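Local structure of C alpha-dehydrogenase (Sphingobium sp. SYK-6, 4YAG) at residues I3-S15 and A22-D36. The protein is an SDR-family oxidoreductase that binds NADH and probably oxidises the C-alpha alcohol of lignin beta-aryl ether compounds, passing hydride to NAD(+). Sequence-based numbering, arbitrary orientation.
Sequences IAGTTAFITGGAS and AQRLLANGARLVLAD. With NAI (1,4-dihydronicotinamide adenine dinucleotide), chain C.
The first beta-alpha-beta unit of a Rossmann fold illustrates how parallel strands and one helix build a dinucleotide site: strand 7-11 pairs with strand 31-36, and Ile-10 and Ala-8 meet helix 16-27 from the sheet face they share with Leu-32 and Leu-34. With CG1 lying anti to the carbonyl carbon (chi1 -48°), Ile-10 sends CD1 to Ala-22, 3.7 Å from its CB, and also touches CD2 of both leucines. CB of Ala-8 meets Leu-25 CD1 at 3.7 Å. Ile-10 N binds Val-33 O at 2.8 Å, almost straight on to the carbonyl.

Phe-9 lies on the other face, its CG anti to the backbone N (chi1 -179°). The ring carries CD2 to 3.5 Å from Val-33 CG1 and CZ to 3.5 Å from Ala-35 CB, while Phe-126 meets it from outside the unit. Cutting the ring back to an alanine here is likely to open a gap beside Val-33 and Ala-35 and to leave Phe-126 without this ring partner.

Where the strands end, Gly-12 packs against the cofactor ribose; a side chain would clash with O4B. Asp-36, at the tip of the second strand, holds both adenosine ribose hydroxyls: OD1 accepts from O2B and OD2 from O3B, each at 2.7 Å.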
loop_
_atom_site.group_PDB
_atom_site.type_symbol
_atom_site.label_atom_id
_atom_site.label_comp_id
_atom_site.label_asym_id
_atom_site.label_seq_id
_atom_site.Cartn_x
_atom_site.Cartn_y
_atom_site.Cartn_z
ATOM N N ILE A 3 4.437 -8.671 29.438
ATOM C CA ILE A 3 3.878 -7.308 29.466
ATOM C C ILE A 3 4.090 -6.519 30.774
ATOM O O ILE A 3 4.111 -5.297 30.763
ATOM C CB ILE A 3 2.358 -7.347 29.145
ATOM C CG1 ILE A 3 2.129 -7.905 27.736
ATOM C CG2 ILE A 3 1.721 -5.957 29.291
ATOM C CD1 ILE A 3 0.678 -8.265 27.428
ATOM N N ALA A 4 4.237 -7.190 31.915
ATOM C CA ALA A 4 4.308 -6.474 33.180
ATOM C C ALA A 4 5.500 -5.508 33.237
ATOM O O ALA A 4 6.609 -5.879 32.909
ATOM C CB ALA A 4 4.371 -7.466 34.349
ATOM N N GLY A 5 5.249 -4.280 33.680
ATOM C CA GLY A 5 6.301 -3.288 33.841
ATOM C C GLY A 5 6.732 -2.599 32.546
ATOM O O GLY A 5 7.506 -1.650 32.614
ATOM N N THR A 6 6.237 -3.053 31.386
ATOM C CA THR A 6 6.620 -2.440 30.112
ATOM C C THR A 6 5.906 -1.127 29.943
ATOM O O THR A 6 4.993 -0.797 30.713
ATOM C CB THR A 6 6.230 -3.272 28.866
ATOM O OG1 THR A 6 4.806 -3.435 28.818
ATOM C CG2 THR A 6 6.929 -4.625 28.852
ATOM N N THR A 7 6.326 -0.369 28.930
ATOM C CA THR A 7 5.559 0.788 28.483
ATOM C C THR A 7 5.079 0.556 27.050
ATOM O O THR A 7 5.852 0.112 26.183
ATOM C CB THR A 7 6.399 2.059 28.523
ATOM O OG1 THR A 7 6.734 2.363 29.886
ATOM C CG2 THR A 7 5.641 3.236 27.890
ATOM N N ALA A 8 3.804 0.847 26.830
ATOM C CA ALA A 8 3.172 0.702 25.519
ATOM C C ALA A 8 2.812 2.078 24.982
ATOM O O ALA A 8 2.159 2.868 25.674
ATOM C CB ALA A 8 1.925 -0.173 25.620
ATOM N N PHE A 9 3.246 2.368 23.758
ATOM C CA PHE A 9 2.901 3.585 23.053
ATOM C C PHE A 9 1.826 3.221 22.044
ATOM O O PHE A 9 2.066 2.385 21.145
ATOM C CB PHE A 9 4.142 4.122 22.350
ATOM C CG PHE A 9 3.914 5.415 21.594
ATOM C CD1 PHE A 9 3.569 5.408 20.268
ATOM C CD2 PHE A 9 4.055 6.624 22.221
ATOM C CE1 PHE A 9 3.372 6.591 19.580
ATOM C CE2 PHE A 9 3.847 7.820 21.547
ATOM C CZ PHE A 9 3.516 7.807 20.231
ATOM N N ILE A 10 0.647 3.822 22.188
ATOM C CA ILE A 10 -0.523 3.437 21.409
ATOM C C ILE A 10 -1.075 4.617 20.634
ATOM O O ILE A 10 -1.625 5.561 21.204
ATOM C CB ILE A 10 -1.644 2.874 22.312
ATOM C CG1 ILE A 10 -1.072 1.829 23.281
ATOM C CG2 ILE A 10 -2.794 2.310 21.488
ATOM C CD1 ILE A 10 -2.088 1.305 24.252
ATOM N N THR A 11 -0.944 4.569 19.312
ATOM C CA THR A 11 -1.559 5.609 18.501
ATOM C C THR A 11 -3.046 5.322 18.337
ATOM O O THR A 11 -3.482 4.178 18.286
ATOM C CB THR A 11 -0.905 5.764 17.147
ATOM O OG1 THR A 11 -1.258 4.640 16.331
ATOM C CG2 THR A 11 0.600 5.906 17.284
ATOM N N GLY A 12 -3.844 6.383 18.328
ATOM C CA GLY A 12 -5.289 6.254 18.419
ATOM C C GLY A 12 -5.705 5.588 19.725
ATOM O O GLY A 12 -6.756 4.954 19.804
ATOM N N GLY A 13 -4.888 5.762 20.766
ATOM C CA GLY A 13 -5.093 5.085 22.027
ATOM C C GLY A 13 -6.228 5.622 22.885
ATOM O O GLY A 13 -6.560 5.033 23.915
ATOM N N ALA A 14 -6.828 6.729 22.464
ATOM C CA ALA A 14 -7.842 7.389 23.286
ATOM C C ALA A 14 -9.281 7.131 22.845
ATOM O O ALA A 14 -10.224 7.751 23.365
ATOM C CB ALA A 14 -7.564 8.891 23.333
ATOM N N SER A 15 -9.468 6.220 21.898
ATOM C CA SER A 15 -10.803 5.849 21.476
ATOM C C SER A 15 -10.799 4.433 20.912
ATOM O O SER A 15 -9.746 3.908 20.533
ATOM C CB SER A 15 -11.288 6.816 20.395
ATOM O OG SER A 15 -12.624 6.547 20.010
ATOM N N ALA A 22 -5.446 -0.390 25.197
ATOM C CA ALA A 22 -4.866 0.313 26.325
ATOM C C ALA A 22 -5.353 -0.269 27.648
ATOM O O ALA A 22 -4.563 -0.548 28.549
ATOM C CB ALA A 22 -5.210 1.774 26.253
ATOM N N GLN A 23 -6.662 -0.443 27.778
ATOM C CA GLN A 23 -7.222 -0.961 29.010
ATOM C C GLN A 23 -6.672 -2.339 29.347
ATOM O O GLN A 23 -6.360 -2.628 30.494
ATOM C CB GLN A 23 -8.740 -1.055 28.914
ATOM C CG GLN A 23 -9.461 0.271 28.938
ATOM C CD GLN A 23 -10.905 0.108 28.511
ATOM O OE1 GLN A 23 -11.263 0.361 27.343
ATOM N NE2 GLN A 23 -11.722 -0.366 29.409
ATOM N N ARG A 24 -6.584 -3.206 28.351
ATOM C CA ARG A 24 -6.122 -4.561 28.630
ATOM C C ARG A 24 -4.605 -4.643 28.832
ATOM O O ARG A 24 -4.144 -5.447 29.638
ATOM C CB ARG A 24 -6.619 -5.532 27.555
ATOM C CG ARG A 24 -8.148 -5.552 27.418
ATOM C CD ARG A 24 -8.874 -5.646 28.756
ATOM N NE ARG A 24 -8.431 -6.813 29.496
ATOM C CZ ARG A 24 -8.517 -6.966 30.815
ATOM N NH1 ARG A 24 -9.038 -6.018 31.589
ATOM N NH2 ARG A 24 -8.064 -8.084 31.363
ATOM N N LEU A 25 -3.827 -3.817 28.142
ATOM C CA LEU A 25 -2.402 -3.770 28.444
ATOM C C LEU A 25 -2.143 -3.258 29.873
ATOM O O LEU A 25 -1.320 -3.827 30.579
ATOM C CB LEU A 25 -1.633 -2.949 27.405
ATOM C CG LEU A 25 -1.563 -3.544 25.997
ATOM C CD1 LEU A 25 -0.793 -2.622 25.056
ATOM C CD2 LEU A 25 -0.912 -4.934 26.014
ATOM N N LEU A 26 -2.840 -2.197 30.292
ATOM C CA LEU A 26 -2.717 -1.703 31.653
ATOM C C LEU A 26 -3.082 -2.809 32.648
ATOM O O LEU A 26 -2.397 -3.006 33.672
ATOM C CB LEU A 26 -3.615 -0.477 31.868
ATOM C CG LEU A 26 -3.479 0.178 33.248
ATOM C CD1 LEU A 26 -2.320 1.143 33.245
ATOM C CD2 LEU A 26 -4.758 0.893 33.627
ATOM N N ALA A 27 -4.182 -3.516 32.377
ATOM C CA ALA A 27 -4.624 -4.607 33.240
ATOM C C ALA A 27 -3.562 -5.683 33.392
ATOM O O ALA A 27 -3.466 -6.333 34.437
ATOM C CB ALA A 27 -5.920 -5.227 32.719
ATOM N N ASN A 28 -2.766 -5.862 32.351
ATOM C CA ASN A 28 -1.662 -6.809 32.367
ATOM C C ASN A 28 -0.309 -6.197 32.764
ATOM O O ASN A 28 0.731 -6.812 32.526
ATOM C CB ASN A 28 -1.561 -7.490 31.008
ATOM C CG ASN A 28 -2.620 -8.539 30.811
ATOM O OD1 ASN A 28 -2.411 -9.713 31.140
ATOM N ND2 ASN A 28 -3.775 -8.135 30.300
ATOM N N GLY A 29 -0.332 -5.010 33.379
ATOM C CA GLY A 29 0.862 -4.461 34.014
ATOM C C GLY A 29 1.679 -3.445 33.235
ATOM O O GLY A 29 2.740 -3.017 33.716
ATOM N N ALA A 30 1.225 -3.068 32.039
ATOM C CA ALA A 30 1.927 -2.060 31.254
ATOM C C ALA A 30 1.558 -0.656 31.703
ATOM O O ALA A 30 0.437 -0.404 32.155
ATOM C CB ALA A 30 1.582 -2.206 29.779
ATOM N N ARG A 31 2.507 0.258 31.560
ATOM C CA ARG A 31 2.231 1.680 31.601
ATOM C C ARG A 31 1.964 2.139 30.189
ATOM O O ARG A 31 2.422 1.509 29.232
ATOM C CB ARG A 31 3.399 2.465 32.194
ATOM C CG ARG A 31 3.767 1.988 33.582
ATOM C CD ARG A 31 4.882 2.810 34.206
ATOM N NE ARG A 31 4.383 4.079 34.742
ATOM C CZ ARG A 31 5.104 5.195 34.798
ATOM N NH1 ARG A 31 6.356 5.206 34.363
ATOM N NH2 ARG A 31 4.585 6.306 35.298
ATOM N N LEU A 32 1.231 3.232 30.051
ATOM C CA LEU A 32 0.718 3.643 28.747
ATOM C C LEU A 32 1.108 5.050 28.338
ATOM O O LEU A 32 1.099 5.972 29.150
ATOM C CB LEU A 32 -0.807 3.596 28.736
ATOM C CG LEU A 32 -1.472 2.286 29.142
ATOM C CD1 LEU A 32 -2.975 2.516 29.217
ATOM C CD2 LEU A 32 -1.103 1.182 28.178
ATOM N N VAL A 33 1.378 5.209 27.042
ATOM C CA VAL A 33 1.385 6.508 26.410
ATOM C C VAL A 33 0.357 6.445 25.298
ATOM O O VAL A 33 0.481 5.621 24.371
ATOM C CB VAL A 33 2.766 6.868 25.841
ATOM C CG1 VAL A 33 2.720 8.175 25.073
ATOM C CG2 VAL A 33 3.765 6.938 26.941
ATOM N N LEU A 34 -0.674 7.273 25.417
ATOM C CA LEU A 34 -1.731 7.346 24.412
ATOM C C LEU A 34 -1.468 8.561 23.530
ATOM O O LEU A 34 -1.384 9.687 24.012
ATOM C CB LEU A 34 -3.104 7.453 25.069
ATOM C CG LEU A 34 -3.397 6.431 26.160
ATOM C CD1 LEU A 34 -4.784 6.642 26.718
ATOM C CD2 LEU A 34 -3.242 5.016 25.670
ATOM N N ALA A 35 -1.319 8.319 22.229
ATOM C CA ALA A 35 -1.030 9.359 21.265
ATOM C C ALA A 35 -2.238 9.469 20.331
ATOM O O ALA A 35 -2.710 8.486 19.784
ATOM C CB ALA A 35 0.238 9.031 20.473
ATOM N N ASP A 36 -2.754 10.670 20.173
ATOM C CA ASP A 36 -4.012 10.854 19.439
ATOM C C ASP A 36 -4.092 12.279 18.929
ATOM O O ASP A 36 -3.599 13.222 19.571
ATOM C CB ASP A 36 -5.180 10.551 20.385
ATOM C CG ASP A 36 -6.442 10.116 19.670
ATOM O OD1 ASP A 36 -7.085 10.975 19.026
ATOM O OD2 ASP A 36 -6.793 8.909 19.777
HETATM P PA NAI C . -11.659 5.431 16.547
HETATM O O1A NAI C . -11.890 6.663 15.717
HETATM O O2A NAI C . -12.629 5.176 17.683
HETATM O O5B NAI C . -10.197 5.432 17.128
HETATM C C5B NAI C . -9.145 5.928 16.352
HETATM C C4B NAI C . -8.466 7.006 17.099
HETATM O O4B NAI C . -7.315 7.350 16.261
HETATM C C3B NAI C . -9.242 8.224 17.343
HETATM O O3B NAI C . -9.223 8.616 18.731
HETATM C C2B NAI C . -8.652 9.219 16.468
HETATM O O2B NAI C . -8.757 10.563 16.960
HETATM C C1B NAI C . -7.269 8.781 16.277
HETATM N N9A NAI C . -6.658 9.286 15.076
HETATM C C8A NAI C . -7.210 9.403 13.818
HETATM N N7A NAI C . -6.334 9.972 12.978
HETATM C C5A NAI C . -5.174 10.230 13.663
HETATM C C6A NAI C . -3.934 10.795 13.359
HETATM N N6A NAI C . -3.702 11.317 12.078
HETATM N N1A NAI C . -2.978 10.895 14.317
HETATM C C2A NAI C . -3.222 10.448 15.572
HETATM N N3A NAI C . -4.396 9.901 15.919
HETATM C C4A NAI C . -5.380 9.788 14.999
HETATM O O3 NAI C . -11.757 4.248 15.495
HETATM P PN NAI C . -11.237 2.724 15.558
HETATM O O1N NAI C . -10.906 2.272 16.975
HETATM O O2N NAI C . -12.330 1.923 14.896
HETATM O O5D NAI C . -9.908 2.754 14.656
HETATM C C5D NAI C . -8.705 2.088 15.049
HETATM C C4D NAI C . -8.152 1.331 13.898
HETATM O O4D NAI C . -9.019 0.163 13.656
HETATM C C3D NAI C . -8.102 2.080 12.639
HETATM O O3D NAI C . -6.817 1.870 12.018
HETATM C C2D NAI C . -9.170 1.527 11.810
HETATM O O2D NAI C . -8.873 1.672 10.416
HETATM C C1D NAI C . -9.220 0.128 12.193
HETATM N N1N NAI C . -10.388 -0.638 11.960
HETATM C C2N NAI C . -11.578 -0.433 12.618
HETATM C C3N NAI C . -12.661 -1.253 12.349
HETATM C C7N NAI C . -13.961 -1.055 13.049
HETATM O O7N NAI C . -14.991 -1.683 12.722
HETATM N N7N NAI C . -13.970 -0.158 14.202
HETATM C C4N NAI C . -12.576 -2.290 11.434
HETATM C C5N NAI C . -11.358 -2.518 10.823
HETATM C C6N NAI C . -10.282 -1.712 11.093
#